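Local coordinates for envelope glycoprotein (Bourbon virus, PDB 5ZKX), which probably drives fusion of the viral envelope with the host-cell membrane as a trimeric class III fusion glycoprotein of the gp64 family, captured here in its postfusion form, at residues 90-95 with 115-120; 49-54 with 139-144; 81-86 with 189-194; 43-48 with 143-148. One frame throughout, in Å; residues are numbered along the deposited sequence.

Interaction 1. Residues 90-95 with 115-120; sequences VCYTGP and DNKHRA
Y92 and K117 sit opposite each other on one face of a short two-strand ladder, their side chains running alongside one another in the same direction. Y92 CG stands beside its own backbone N (chi1 -70°), which lays the ring along the lysine: CE1 comes within 3.5 Å of K117 CB, and farther out the lysine CE passes the phenol oxygen. That oxygen is hydrogen-bonded to E88, so the polar tip of Y92 is anchored back to the preceding helix, and what K117 brings near it is the CE methylene. V90 closes in from the chain end. The V90 side chain crosses K117 obliquely; its CG1 lies above the rim of one Y92 face and is pressed to 3.4 Å from K117 CG, closer than carbons usually settle.

The ladder, 91-93 against 116-118, is antiparallel and ends in a classic beta bulge, where D115 and N116 both face T93. C91 and H118 trade a pair of backbone bonds, C91 N to H118 O and H118 N to C91 O, each 2.9 Å. T93 N reaches N116 O at 2.8 Å, and N116 N answers to T93 O.

On the face of C91, T93 and H118 the side chains cross rather than run together. H118 comes at roughly a right angle to T93 and presents an edge: NE2 donates to T93 OG1 almost in the imidazole plane, but the bond is bent at 136°, and its modelled length of 2.5 Å is doubtfully short. Strand 134-148 packs on this side, touching T93 through W141 and C143, and C91 SG is disulfide-bonded to C143.

Interaction 2. Residues 49-54 with 139-144; sequences RAYWRS and LSWRCG
Y51 and W141 make the tight part of this contact. The tyrosine CB sits squarely over the indole, 3.6 Å from the centroid of the W141 six-membered ring and 12° off its normal, a CH-pi contact. The two rings then run out side by side without stacking: their planes are turned 45° apart, and Y51 CD2 touches W141 CH2 at 3.5 Å. Y51 CG is tucked between its backbone N and carbonyl carbon (chi1 66°), which brings the ring out alongside W141. On the phenol's other flank L139 CD1 approaches Y51 CD1 to 3.5 Å. R49 runs out beside the indole in the same direction, its CD 4.0 Å from W141 CZ3.

These are neighbouring strands of the long antiparallel sheet built round 44-58 and 134-148, consistent with the elongated fusion domain of class III glycoproteins. Backbone bonds pair A50 with R142 and W52 with S140, two for each pair, the shortest being W52 N to S140 O at 2.7 Å.

The face of A50, W52, S140 and R142 is much looser between the strands. A50 CB rests on R142 CG at 3.9 Å, while W52 offers only its CB to S140 O, its indole leading off to meet Y440 of the second subunit edge-to-face. The R142 guanidinium likewise turns elsewhere, to salt bridges with E187 and E122. S140 OG is held by E96 and E124. Toward solvent lies R53, partly exposed, whose CB brushes L139 CD1 at 3.9 Å and whose guanidinium places one face, near its rim, over Y51 CE1.

Interaction 3. Residues 81-86 with 189-194; sequences ELKTWG and SYLYSP
L82 reaches from the helix to the strand with one methyl. Its CG lies anti to the backbone nitrogen (chi1 -173°), and that extended course sets CD2 down on the strand backbone, 3.3 Å from S189 O. The same methyl rests 3.8 Å from S189 CB and 4.0 Å from L191 CB, so it straddles the two residues that point from the strand toward the helix. S189 keeps its hydroxyl for other partners, T184 and the carbonyl of P77. L82 also touches I45 and V145. One residue on, K83 crosses L191 at about a right angle: K83 CG meets L191 CD2 at 3.6 Å, and K83 CE lies close to the same methyl. The lysine thus packs through its aliphatic part, while its amine, past a bend at the last torsion (chi4 -119°), forms a salt bridge with E180. Farther along, W85 turns to R49 and V145, and G86 N bonds back to L82 O, the regular helical link that fixes the turn carrying L82. Helix 79-88 thus lies across one face of the antiparallel sheet, at 74° to strand 189-192, in plain helix-on-sheet packing.

Interaction 4. Residues 43-48 with 143-148; sequences NFIIGY and CGVTNT
N43 and F44 both face T148 in a classic beta bulge, which closes one end of the antiparallel ladder between strands 44-58 and 134-148. T148 O takes F44 N at 3.0 Å and, weakly, N43 N, while T148 N returns a nearly straight bond to F44 O (172°). I46 pairs with T146 and Y48 with G144 in the same two-bond fashion.

At the Y48 pair, where the strands run on into 49-54 and 139-142, a ring lies over the backbone. Y48 CG sits between its own N and carbonyl carbon (chi1 69°), folding the phenol flat over the neighbouring backbone: G144 N lies 3.5 Å above the ring centre, and G144 CA comes within 3.4 Å of Y48 CE2. With no side chain on G144, the peptide can lie directly against the aromatic face.

Between the bulge and this ring the two faces differ. I45 runs alongside V145 and N147, its CG2 3.9 Å from V145 CG2 and its CG1 3.2 Å from N147 OD1, so the amide oxygen lies against aliphatic carbon while N147 ND2 is hydrogen-bonded to G86 O. L82 of helix 79-88 covers I45 and V145. On the other face I46 CB meets T146 CG2 at 4.0 Å, and helix 422-437 lies over this side, V427 on I46 and F426 on T146. F44 leans away to Y190 and Y192 of the adjoining strand.

With a helix on each face, the ladder holds together through main-chain bonds and apolar contact, and the polar side chains N43 and N147 are tied down by D39, L150 and G86.

In the fold
Interactions 2 and 4 are successive stretches of the same strand pair, 44-58 with 134-148, and share C143 and G144; both are buried, the first packed by aromatic rings and the second more by aliphatic chains. Interaction 3 is also buried but held by van der Waals contact alone between its segments, setting helix 79-88 on the same sheet, to which strand 188-192 is bonded beside 44-58. Interaction 1 is the most exposed, a small separate ladder whose outward face carries a lysine. It is fastened to the core by the C91-C143 disulfide and by R49 NH1, which lies 2.8 Å from both Y92 O and E81 OE2, linking interactions 1, 2 and 3.

Interaction 1. Residues 90-95 with 115-120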
loop_
_atom_site.group_PDB
_atom_site.type_symbol
_atom_site.label_atom_id
_atom_site.label_comp_id
_atom_site.label_asym_id
_atom_site.label_seq_id
_atom_site.Cartn_x
_atom_site.Cartn_y
_atom_site.Cartn_z
ATOM N N VAL A 90 4.317 17.291 31.718
ATOM C CA VAL A 90 3.378 18.223 32.332
ATOM C C VAL A 90 3.585 19.593 31.699
ATOM O O VAL A 90 4.721 20.023 31.492
ATOM C CB VAL A 90 3.578 18.274 33.864
ATOM C CG1 VAL A 90 3.139 19.609 34.418
ATOM C CG2 VAL A 90 2.831 17.140 34.548
ATOM N N CYS A 91 2.488 20.280 31.390
ATOM C CA CYS A 91 2.553 21.629 30.850
ATOM C C CYS A 91 2.091 22.639 31.895
ATOM O O CYS A 91 1.265 22.333 32.759
ATOM C CB CYS A 91 1.707 21.762 29.579
ATOM S SG CYS A 91 0.055 21.052 29.698
ATOM N N TYR A 92 2.644 23.847 31.813
ATOM C CA TYR A 92 2.357 24.918 32.758
ATOM C C TYR A 92 1.657 26.069 32.045
ATOM O O TYR A 92 2.071 26.478 30.957
ATOM C CB TYR A 92 3.640 25.422 33.423
ATOM C CG TYR A 92 4.272 24.452 34.402
ATOM C CD1 TYR A 92 3.882 24.425 35.734
ATOM C CD2 TYR A 92 5.272 23.575 33.996
ATOM C CE1 TYR A 92 4.462 23.548 36.634
ATOM C CE2 TYR A 92 5.857 22.693 34.890
ATOM C CZ TYR A 92 5.447 22.683 36.209
ATOM O OH TYR A 92 6.020 21.813 37.112
ATOM N N THR A 93 0.599 26.593 32.667
ATOM C CA THR A 93 -0.187 27.676 32.089
ATOM C C THR A 93 -0.484 28.719 33.159
ATOM O O THR A 93 -0.097 28.577 34.324
ATOM C CB THR A 93 -1.502 27.168 31.483
ATOM O OG1 THR A 93 -2.172 26.318 32.425
ATOM C CG2 THR A 93 -1.245 26.398 30.202
ATOM N N GLY A 94 -1.179 29.776 32.749
ATOM C CA GLY A 94 -1.666 30.779 33.662
ATOM C C GLY A 94 -2.932 30.324 34.358
ATOM O O GLY A 94 -3.303 29.147 34.313
ATOM N N PRO A 95 -3.625 31.252 35.012
ATOM C CA PRO A 95 -4.795 30.887 35.814
ATOM C C PRO A 95 -6.091 30.836 35.020
ATOM O O PRO A 95 -6.272 31.512 34.005
ATOM C CB PRO A 95 -4.845 32.014 36.854
ATOM C CG PRO A 95 -4.347 33.201 36.096
ATOM C CD PRO A 95 -3.294 32.681 35.142
ATOM N N ASP A 115 2.107 29.180 36.211
ATOM C CA ASP A 115 2.408 28.324 37.347
ATOM C C ASP A 115 1.336 27.278 37.608
ATOM O O ASP A 115 1.450 26.538 38.592
ATOM C CB ASP A 115 2.618 29.169 38.616
ATOM C CG ASP A 115 1.507 30.182 38.834
ATOM O OD1 ASP A 115 0.508 30.148 38.084
ATOM O OD2 ASP A 115 1.637 31.016 39.754
ATOM N N ASN A 116 0.300 27.194 36.778
ATOM C CA ASN A 116 -0.705 26.148 36.900
ATOM C C ASN A 116 -0.233 24.934 36.111
ATOM O O ASN A 116 -0.031 25.019 34.895
ATOM C CB ASN A 116 -2.067 26.627 36.398
ATOM C CG ASN A 116 -2.637 27.748 37.242
ATOM O OD1 ASN A 116 -1.913 28.642 37.674
ATOM N ND2 ASN A 116 -3.939 27.703 37.487
ATOM N N LYS A 117 -0.052 23.817 36.804
ATOM C CA LYS A 117 0.476 22.599 36.208
ATOM C C LYS A 117 -0.672 21.674 35.831
ATOM O O LYS A 117 -1.601 21.472 36.621
ATOM C CB LYS A 117 1.439 21.900 37.171
ATOM C CG LYS A 117 1.340 20.384 37.205
ATOM C CD LYS A 117 1.802 19.845 38.546
ATOM C CE LYS A 117 3.300 20.041 38.732
ATOM N NZ LYS A 117 3.779 19.460 40.017
ATOM N N HIS A 118 -0.611 21.128 34.620
ATOM C CA HIS A 118 -1.579 20.151 34.150
ATOM C C HIS A 118 -0.856 19.006 33.460
ATOM O O HIS A 118 0.246 19.174 32.930
ATOM C CB HIS A 118 -2.589 20.760 33.165
ATOM C CG HIS A 118 -2.970 22.173 33.474
ATOM N ND1 HIS A 118 -4.040 22.496 34.279
ATOM C CD2 HIS A 118 -2.436 23.350 33.069
ATOM C CE1 HIS A 118 -4.144 23.810 34.365
ATOM N NE2 HIS A 118 -3.182 24.352 33.638
ATOM N N ARG A 119 -1.489 17.835 33.476
ATOM C CA ARG A 119 -1.064 16.768 32.579
ATOM C C ARG A 119 -1.621 16.986 31.178
ATOM O O ARG A 119 -0.905 16.815 30.185
ATOM C CB ARG A 119 -1.499 15.413 33.130
ATOM C CG ARG A 119 -0.649 14.925 34.287
ATOM C CD ARG A 119 -1.069 13.532 34.720
ATOM N NE ARG A 119 -1.098 12.602 33.597
ATOM C CZ ARG A 119 -1.413 11.317 33.702
ATOM N NH1 ARG A 119 -1.725 10.809 34.886
ATOM N NH2 ARG A 119 -1.414 10.539 32.628
ATOM N N ALA A 120 -2.893 17.370 31.090
ATOM C CA ALA A 120 -3.513 17.792 29.843
ATOM C C ALA A 120 -4.635 18.757 30.191
ATOM O O ALA A 120 -5.314 18.582 31.205
ATOM C CB ALA A 120 -4.048 16.604 29.040
#

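Interaction 2. Residues 49-54 with 139-144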
loop_
_atom_site.group_PDB
_atom_site.type_symbol
_atom_site.label_atom_id
_atom_site.label_comp_id
_atom_site.label_asym_id
_atom_site.label_seq_id
_atom_site.Cartn_x
_atom_site.Cartn_y
_atom_site.Cartn_z
ATOM N N ARG A 49 0.568 25.545 23.729
ATOM C CA ARG A 49 -0.084 26.307 24.780
ATOM C C ARG A 49 -0.767 27.511 24.155
ATOM O O ARG A 49 -0.209 28.156 23.265
ATOM C CB ARG A 49 0.908 26.764 25.854
ATOM C CG ARG A 49 0.296 27.687 26.896
ATOM C CD ARG A 49 1.271 27.991 28.014
ATOM N NE ARG A 49 2.488 28.633 27.529
ATOM C CZ ARG A 49 3.612 28.708 28.232
ATOM N NH1 ARG A 49 3.664 28.179 29.447
ATOM N NH2 ARG A 49 4.680 29.308 27.724
ATOM N N ALA A 50 -1.977 27.800 24.624
ATOM C CA ALA A 50 -2.709 28.986 24.206
ATOM C C ALA A 50 -3.693 29.351 25.308
ATOM O O ALA A 50 -3.921 28.584 26.247
ATOM C CB ALA A 50 -3.435 28.762 22.876
ATOM N N TYR A 51 -4.277 30.539 25.182
ATOM C CA TYR A 51 -5.308 30.963 26.112
ATOM C C TYR A 51 -6.409 31.705 25.369
ATOM O O TYR A 51 -6.147 32.469 24.435
ATOM C CB TYR A 51 -4.732 31.834 27.247
ATOM C CG TYR A 51 -4.162 33.180 26.843
ATOM C CD1 TYR A 51 -4.981 34.294 26.716
ATOM C CD2 TYR A 51 -2.799 33.345 26.632
ATOM C CE1 TYR A 51 -4.466 35.525 26.365
ATOM C CE2 TYR A 51 -2.273 34.577 26.281
ATOM C CZ TYR A 51 -3.114 35.663 26.151
ATOM O OH TYR A 51 -2.605 36.892 25.800
ATOM N N TRP A 52 -7.642 31.453 25.787
ATOM C CA TRP A 52 -8.796 32.202 25.319
ATOM C C TRP A 52 -9.090 33.322 26.309
ATOM O O TRP A 52 -9.222 33.073 27.512
ATOM C CB TRP A 52 -10.005 31.278 25.179
ATOM C CG TRP A 52 -11.306 31.995 25.114
ATOM C CD1 TRP A 52 -12.180 32.205 26.142
ATOM C CD2 TRP A 52 -11.893 32.599 23.956
ATOM N NE1 TRP A 52 -13.274 32.904 25.695
ATOM C CE2 TRP A 52 -13.121 33.158 24.355
ATOM C CE3 TRP A 52 -11.496 32.726 22.622
ATOM C CZ2 TRP A 52 -13.957 33.830 23.468
ATOM C CZ3 TRP A 52 -12.327 33.393 21.742
ATOM C CH2 TRP A 52 -13.542 33.936 22.169
ATOM N N ARG A 53 -9.174 34.552 25.809
ATOM C CA ARG A 53 -9.430 35.717 26.645
ATOM C C ARG A 53 -10.685 36.424 26.161
ATOM O O ARG A 53 -10.840 36.665 24.961
ATOM C CB ARG A 53 -8.241 36.681 26.633
ATOM C CG ARG A 53 -8.527 38.023 27.295
ATOM C CD ARG A 53 -7.640 39.114 26.724
ATOM N NE ARG A 53 -6.282 39.045 27.254
ATOM C CZ ARG A 53 -5.213 39.530 26.631
ATOM N NH1 ARG A 53 -5.339 40.120 25.448
ATOM N NH2 ARG A 53 -4.014 39.426 27.191
ATOM N N SER A 54 -11.577 36.755 27.095
ATOM C CA SER A 54 -12.793 37.508 26.795
ATOM C C SER A 54 -12.895 38.665 27.783
ATOM O O SER A 54 -13.307 38.475 28.931
ATOM C CB SER A 54 -14.031 36.621 26.858
ATOM O OG SER A 54 -15.140 37.276 26.263
ATOM N N LEU A 139 -10.875 33.919 31.237
ATOM C CA LEU A 139 -9.580 33.445 30.760
ATOM C C LEU A 139 -9.517 31.935 30.933
ATOM O O LEU A 139 -9.706 31.431 32.044
ATOM C CB LEU A 139 -8.439 34.128 31.518
ATOM C CG LEU A 139 -7.016 33.978 30.985
ATOM C CD1 LEU A 139 -6.875 34.670 29.642
ATOM C CD2 LEU A 139 -6.012 34.532 31.983
ATOM N N SER A 140 -9.257 31.216 29.837
ATOM C CA SER A 140 -9.163 29.762 29.837
ATOM C C SER A 140 -7.932 29.328 29.055
ATOM O O SER A 140 -7.653 29.862 27.979
ATOM C CB SER A 140 -10.415 29.130 29.228
ATOM O OG SER A 140 -10.551 27.777 29.623
ATOM N N TRP A 141 -7.205 28.351 29.590
ATOM C CA TRP A 141 -5.922 27.936 29.041
ATOM C C TRP A 141 -5.995 26.528 28.464
ATOM O O TRP A 141 -6.826 25.709 28.868
ATOM C CB TRP A 141 -4.823 27.983 30.108
ATOM C CG TRP A 141 -4.446 29.365 30.520
ATOM C CD1 TRP A 141 -5.103 30.163 31.409
ATOM C CD2 TRP A 141 -3.319 30.120 30.059
ATOM N NE1 TRP A 141 -4.457 31.369 31.529
ATOM C CE2 TRP A 141 -3.358 31.368 30.711
ATOM C CE3 TRP A 141 -2.281 29.861 29.158
ATOM C CZ2 TRP A 141 -2.400 32.354 30.490
ATOM C CZ3 TRP A 141 -1.330 30.843 28.940
ATOM C CH2 TRP A 141 -1.397 32.073 29.603
ATOM N N ARG A 142 -5.108 26.261 27.508
ATOM C CA ARG A 142 -4.919 24.932 26.949
ATOM C C ARG A 142 -3.426 24.665 26.839
ATOM O O ARG A 142 -2.632 25.585 26.626
ATOM C CB ARG A 142 -5.593 24.783 25.575
ATOM C CG ARG A 142 -4.822 25.420 24.421
ATOM C CD ARG A 142 -5.645 25.452 23.142
ATOM N NE ARG A 142 -6.217 24.147 22.815
ATOM C CZ ARG A 142 -5.773 23.361 21.839
ATOM N NH1 ARG A 142 -4.749 23.745 21.088
ATOM N NH2 ARG A 142 -6.352 22.193 21.613
ATOM N N CYS A 143 -3.044 23.402 27.008
ATOM C CA CYS A 143 -1.643 23.025 26.875
ATOM C C CYS A 143 -1.537 21.519 26.702
ATOM O O CYS A 143 -2.419 20.758 27.108
ATOM C CB CYS A 143 -0.813 23.484 28.078
ATOM S SG CYS A 143 -1.199 22.654 29.632
ATOM N N GLY A 144 -0.433 21.101 26.097
ATOM C CA GLY A 144 -0.154 19.691 25.918
ATOM C C GLY A 144 1.307 19.491 25.602
ATOM O O GLY A 144 2.006 20.421 25.188
#

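Interaction 3. Residues 81-86 with 189-194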
loop_
_atom_site.group_PDB
_atom_site.type_symbol
_atom_site.label_atom_id
_atom_site.label_comp_id
_atom_site.label_asym_id
_atom_site.label_seq_id
_atom_site.Cartn_x
_atom_site.Cartn_y
_atom_site.Cartn_z
ATOM N N GLU A 81 11.369 25.780 28.914
ATOM C CA GLU A 81 10.031 25.378 29.331
ATOM C C GLU A 81 9.653 24.038 28.722
ATOM O O GLU A 81 9.209 23.122 29.422
ATOM C CB GLU A 81 9.017 26.447 28.928
ATOM C CG GLU A 81 8.588 27.368 30.049
ATOM C CD GLU A 81 7.490 28.314 29.621
ATOM O OE1 GLU A 81 7.717 29.112 28.685
ATOM O OE2 GLU A 81 6.394 28.253 30.213
ATOM N N LEU A 82 9.824 23.907 27.405
ATOM C CA LEU A 82 9.489 22.656 26.734
ATOM C C LEU A 82 10.341 21.500 27.245
ATOM O O LEU A 82 9.865 20.361 27.308
ATOM C CB LEU A 82 9.656 22.826 25.226
ATOM C CG LEU A 82 9.188 21.675 24.345
ATOM C CD1 LEU A 82 7.788 21.249 24.747
ATOM C CD2 LEU A 82 9.241 22.092 22.888
ATOM N N LYS A 83 11.590 21.774 27.625
ATOM C CA LYS A 83 12.452 20.727 28.167
ATOM C C LYS A 83 11.911 20.195 29.486
ATOM O O LYS A 83 11.868 18.979 29.707
ATOM C CB LYS A 83 13.872 21.260 28.352
ATOM C CG LYS A 83 14.619 21.479 27.055
ATOM C CD LYS A 83 15.896 22.266 27.275
ATOM C CE LYS A 83 16.599 22.530 25.954
ATOM N NZ LYS A 83 17.959 21.929 25.930
ATOM N N THR A 84 11.510 21.094 30.389
ATOM C CA THR A 84 10.957 20.648 31.662
ATOM C C THR A 84 9.551 20.086 31.505
ATOM O O THR A 84 9.123 19.284 32.340
ATOM C CB THR A 84 10.968 21.788 32.685
ATOM O OG1 THR A 84 10.806 21.247 34.002
ATOM C CG2 THR A 84 9.852 22.777 32.424
ATOM N N TRP A 85 8.830 20.481 30.454
ATOM C CA TRP A 85 7.538 19.867 30.177
ATOM C C TRP A 85 7.707 18.406 29.789
ATOM O O TRP A 85 7.075 17.520 30.374
ATOM C CB TRP A 85 6.813 20.628 29.066
ATOM C CG TRP A 85 6.245 21.952 29.472
ATOM C CD1 TRP A 85 6.533 22.662 30.600
ATOM C CD2 TRP A 85 5.290 22.729 28.740
ATOM N NE1 TRP A 85 5.817 23.834 30.614
ATOM C CE2 TRP A 85 5.046 23.899 29.483
ATOM C CE3 TRP A 85 4.617 22.547 27.528
ATOM C CZ2 TRP A 85 4.157 24.880 29.056
ATOM C CZ3 TRP A 85 3.736 23.523 27.107
ATOM C CH2 TRP A 85 3.513 24.674 27.868
ATOM N N GLY A 86 8.558 18.134 28.798
ATOM C CA GLY A 86 8.768 16.759 28.376
ATOM C C GLY A 86 9.383 15.904 29.465
ATOM O O GLY A 86 9.034 14.732 29.620
ATOM N N SER A 189 5.569 24.341 19.901
ATOM C CA SER A 189 7.019 24.425 19.939
ATOM C C SER A 189 7.583 23.021 19.788
ATOM O O SER A 189 7.072 22.067 20.384
ATOM C CB SER A 189 7.519 25.066 21.242
ATOM O OG SER A 189 7.310 26.468 21.236
ATOM N N TYR A 190 8.634 22.898 18.982
ATOM C CA TYR A 190 9.234 21.613 18.663
ATOM C C TYR A 190 10.705 21.629 19.043
ATOM O O TYR A 190 11.432 22.563 18.688
ATOM C CB TYR A 190 9.084 21.289 17.180
ATOM C CG TYR A 190 7.684 21.453 16.641
ATOM C CD1 TYR A 190 6.831 20.368 16.536
ATOM C CD2 TYR A 190 7.221 22.693 16.221
ATOM C CE1 TYR A 190 5.557 20.511 16.037
ATOM C CE2 TYR A 190 5.951 22.846 15.722
ATOM C CZ TYR A 190 5.121 21.750 15.633
ATOM O OH TYR A 190 3.848 21.895 15.132
ATOM N N LEU A 191 11.138 20.595 19.758
ATOM C CA LEU A 191 12.533 20.424 20.136
ATOM C C LEU A 191 12.985 19.017 19.773
ATOM O O LEU A 191 12.366 18.032 20.191
ATOM C CB LEU A 191 12.736 20.671 21.631
ATOM C CG LEU A 191 14.165 20.484 22.132
ATOM C CD1 LEU A 191 15.058 21.614 21.640
ATOM C CD2 LEU A 191 14.185 20.388 23.648
ATOM N N TYR A 192 14.062 18.928 18.998
ATOM C CA TYR A 192 14.632 17.658 18.567
ATOM C C TYR A 192 16.056 17.569 19.094
ATOM O O TYR A 192 16.906 18.392 18.737
ATOM C CB TYR A 192 14.599 17.542 17.043
ATOM C CG TYR A 192 15.335 16.351 16.482
ATOM C CD1 TYR A 192 16.514 16.516 15.773
ATOM C CD2 TYR A 192 14.844 15.065 16.646
ATOM C CE1 TYR A 192 17.189 15.437 15.252
ATOM C CE2 TYR A 192 15.513 13.977 16.125
ATOM C CZ TYR A 192 16.687 14.171 15.428
ATOM O OH TYR A 192 17.367 13.097 14.902
ATOM N N SER A 193 16.315 16.575 19.942
ATOM C CA SER A 193 17.592 16.445 20.642
ATOM C C SER A 193 18.192 15.074 20.362
ATOM O O SER A 193 17.902 14.100 21.069
ATOM C CB SER A 193 17.416 16.666 22.144
ATOM O OG SER A 193 16.754 17.892 22.410
ATOM N N PRO A 194 19.039 14.962 19.344
ATOM C CA PRO A 194 19.704 13.690 19.058
ATOM C C PRO A 194 20.977 13.513 19.876
ATOM O O PRO A 194 21.583 14.472 20.361
ATOM C CB PRO A 194 20.028 13.806 17.565
ATOM C CG PRO A 194 20.283 15.266 17.377
ATOM C CD PRO A 194 19.367 15.993 18.343
#

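Interaction 4. Residues 43-48 with 143-148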
loop_
_atom_site.group_PDB
_atom_site.type_symbol
_atom_site.label_atom_id
_atom_site.label_comp_id
_atom_site.label_asym_id
_atom_site.label_seq_id
_atom_site.Cartn_x
_atom_site.Cartn_y
_atom_site.Cartn_z
ATOM N N ASN A 43 13.422 11.348 21.017
ATOM C CA ASN A 43 14.329 12.464 20.784
ATOM C C ASN A 43 13.596 13.732 20.372
ATOM O O ASN A 43 14.245 14.728 20.038
ATOM C CB ASN A 43 15.351 12.085 19.710
ATOM C CG ASN A 43 14.705 11.434 18.499
ATOM O OD1 ASN A 43 13.524 11.644 18.220
ATOM N ND2 ASN A 43 15.476 10.633 17.776
ATOM N N PHE A 44 12.267 13.719 20.384
ATOM C CA PHE A 44 11.458 14.819 19.880
ATOM C C PHE A 44 10.395 15.165 20.911
ATOM O O PHE A 44 9.656 14.285 21.364
ATOM C CB PHE A 44 10.801 14.441 18.550
ATOM C CG PHE A 44 10.343 15.614 17.739
ATOM C CD1 PHE A 44 11.150 16.723 17.582
ATOM C CD2 PHE A 44 9.111 15.596 17.111
ATOM C CE1 PHE A 44 10.732 17.797 16.827
ATOM C CE2 PHE A 44 8.690 16.670 16.355
ATOM C CZ PHE A 44 9.502 17.770 16.213
ATOM N N ILE A 45 10.321 16.442 21.277
ATOM C CA ILE A 45 9.328 16.936 22.222
ATOM C C ILE A 45 8.488 17.993 21.523
ATOM O O ILE A 45 9.029 18.904 20.884
ATOM C CB ILE A 45 9.977 17.507 23.495
ATOM C CG1 ILE A 45 11.020 16.532 24.048
ATOM C CG2 ILE A 45 8.915 17.784 24.548
ATOM C CD1 ILE A 45 11.584 16.945 25.390
ATOM N N ILE A 46 7.170 17.861 21.631
ATOM C CA ILE A 46 6.227 18.816 21.067
ATOM C C ILE A 46 5.356 19.336 22.197
ATOM O O ILE A 46 4.787 18.545 22.961
ATOM C CB ILE A 46 5.360 18.190 19.958
ATOM C CG1 ILE A 46 6.238 17.527 18.900
ATOM C CG2 ILE A 46 4.476 19.249 19.316
ATOM C CD1 ILE A 46 5.455 16.983 17.730
ATOM N N GLY A 47 5.262 20.649 22.308
ATOM C CA GLY A 47 4.420 21.270 23.314
ATOM C C GLY A 47 3.645 22.426 22.731
ATOM O O GLY A 47 4.181 23.232 21.974
ATOM N N TYR A 48 2.366 22.495 23.080
ATOM C CA TYR A 48 1.528 23.607 22.670
ATOM C C TYR A 48 0.920 24.274 23.895
ATOM O O TYR A 48 0.785 23.665 24.958
ATOM C CB TYR A 48 0.426 23.161 21.698
ATOM C CG TYR A 48 -0.650 22.281 22.287
ATOM C CD1 TYR A 48 -1.804 22.828 22.829
ATOM C CD2 TYR A 48 -0.528 20.900 22.270
ATOM C CE1 TYR A 48 -2.794 22.027 23.356
ATOM C CE2 TYR A 48 -1.516 20.089 22.793
ATOM C CZ TYR A 48 -2.646 20.658 23.334
ATOM O OH TYR A 48 -3.635 19.858 23.856
ATOM N N CYS A 143 -3.044 23.402 27.008
ATOM C CA CYS A 143 -1.643 23.025 26.875
ATOM C C CYS A 143 -1.537 21.519 26.702
ATOM O O CYS A 143 -2.419 20.758 27.108
ATOM C CB CYS A 143 -0.813 23.484 28.078
ATOM S SG CYS A 143 -1.199 22.654 29.632
ATOM N N GLY A 144 -0.433 21.101 26.097
ATOM C CA GLY A 144 -0.154 19.691 25.918
ATOM C C GLY A 144 1.307 19.491 25.602
ATOM O O GLY A 144 2.006 20.421 25.188
ATOM N N VAL A 145 1.768 18.256 25.806
ATOM C CA VAL A 145 3.163 17.898 25.577
ATOM C C VAL A 145 3.228 16.418 25.224
ATOM O O VAL A 145 2.360 15.630 25.613
ATOM C CB VAL A 145 4.042 18.228 26.809
ATOM C CG1 VAL A 145 3.798 17.230 27.935
ATOM C CG2 VAL A 145 5.520 18.281 26.429
ATOM N N THR A 146 4.257 16.044 24.462
ATOM C CA THR A 146 4.480 14.644 24.129
ATOM C C THR A 146 5.956 14.408 23.834
ATOM O O THR A 146 6.651 15.285 23.310
ATOM C CB THR A 146 3.612 14.194 22.943
ATOM O OG1 THR A 146 3.565 12.763 22.902
ATOM C CG2 THR A 146 4.158 14.717 21.619
ATOM N N ASN A 147 6.427 13.218 24.205
ATOM C CA ASN A 147 7.771 12.741 23.901
ATOM C C ASN A 147 7.660 11.612 22.886
ATOM O O ASN A 147 7.106 10.552 23.199
ATOM C CB ASN A 147 8.482 12.236 25.158
ATOM C CG ASN A 147 8.856 13.350 26.111
ATOM O OD1 ASN A 147 9.759 14.141 25.837
ATOM N ND2 ASN A 147 8.176 13.405 27.252
ATOM N N THR A 148 8.185 11.829 21.681
ATOM C CA THR A 148 8.115 10.836 20.616
ATOM C C THR A 148 9.491 10.662 19.981
ATOM O O THR A 148 10.463 11.332 20.340
ATOM C CB THR A 148 7.087 11.221 19.539
ATOM O OG1 THR A 148 7.537 12.384 18.831
ATOM C CG2 THR A 148 5.726 11.498 20.157
#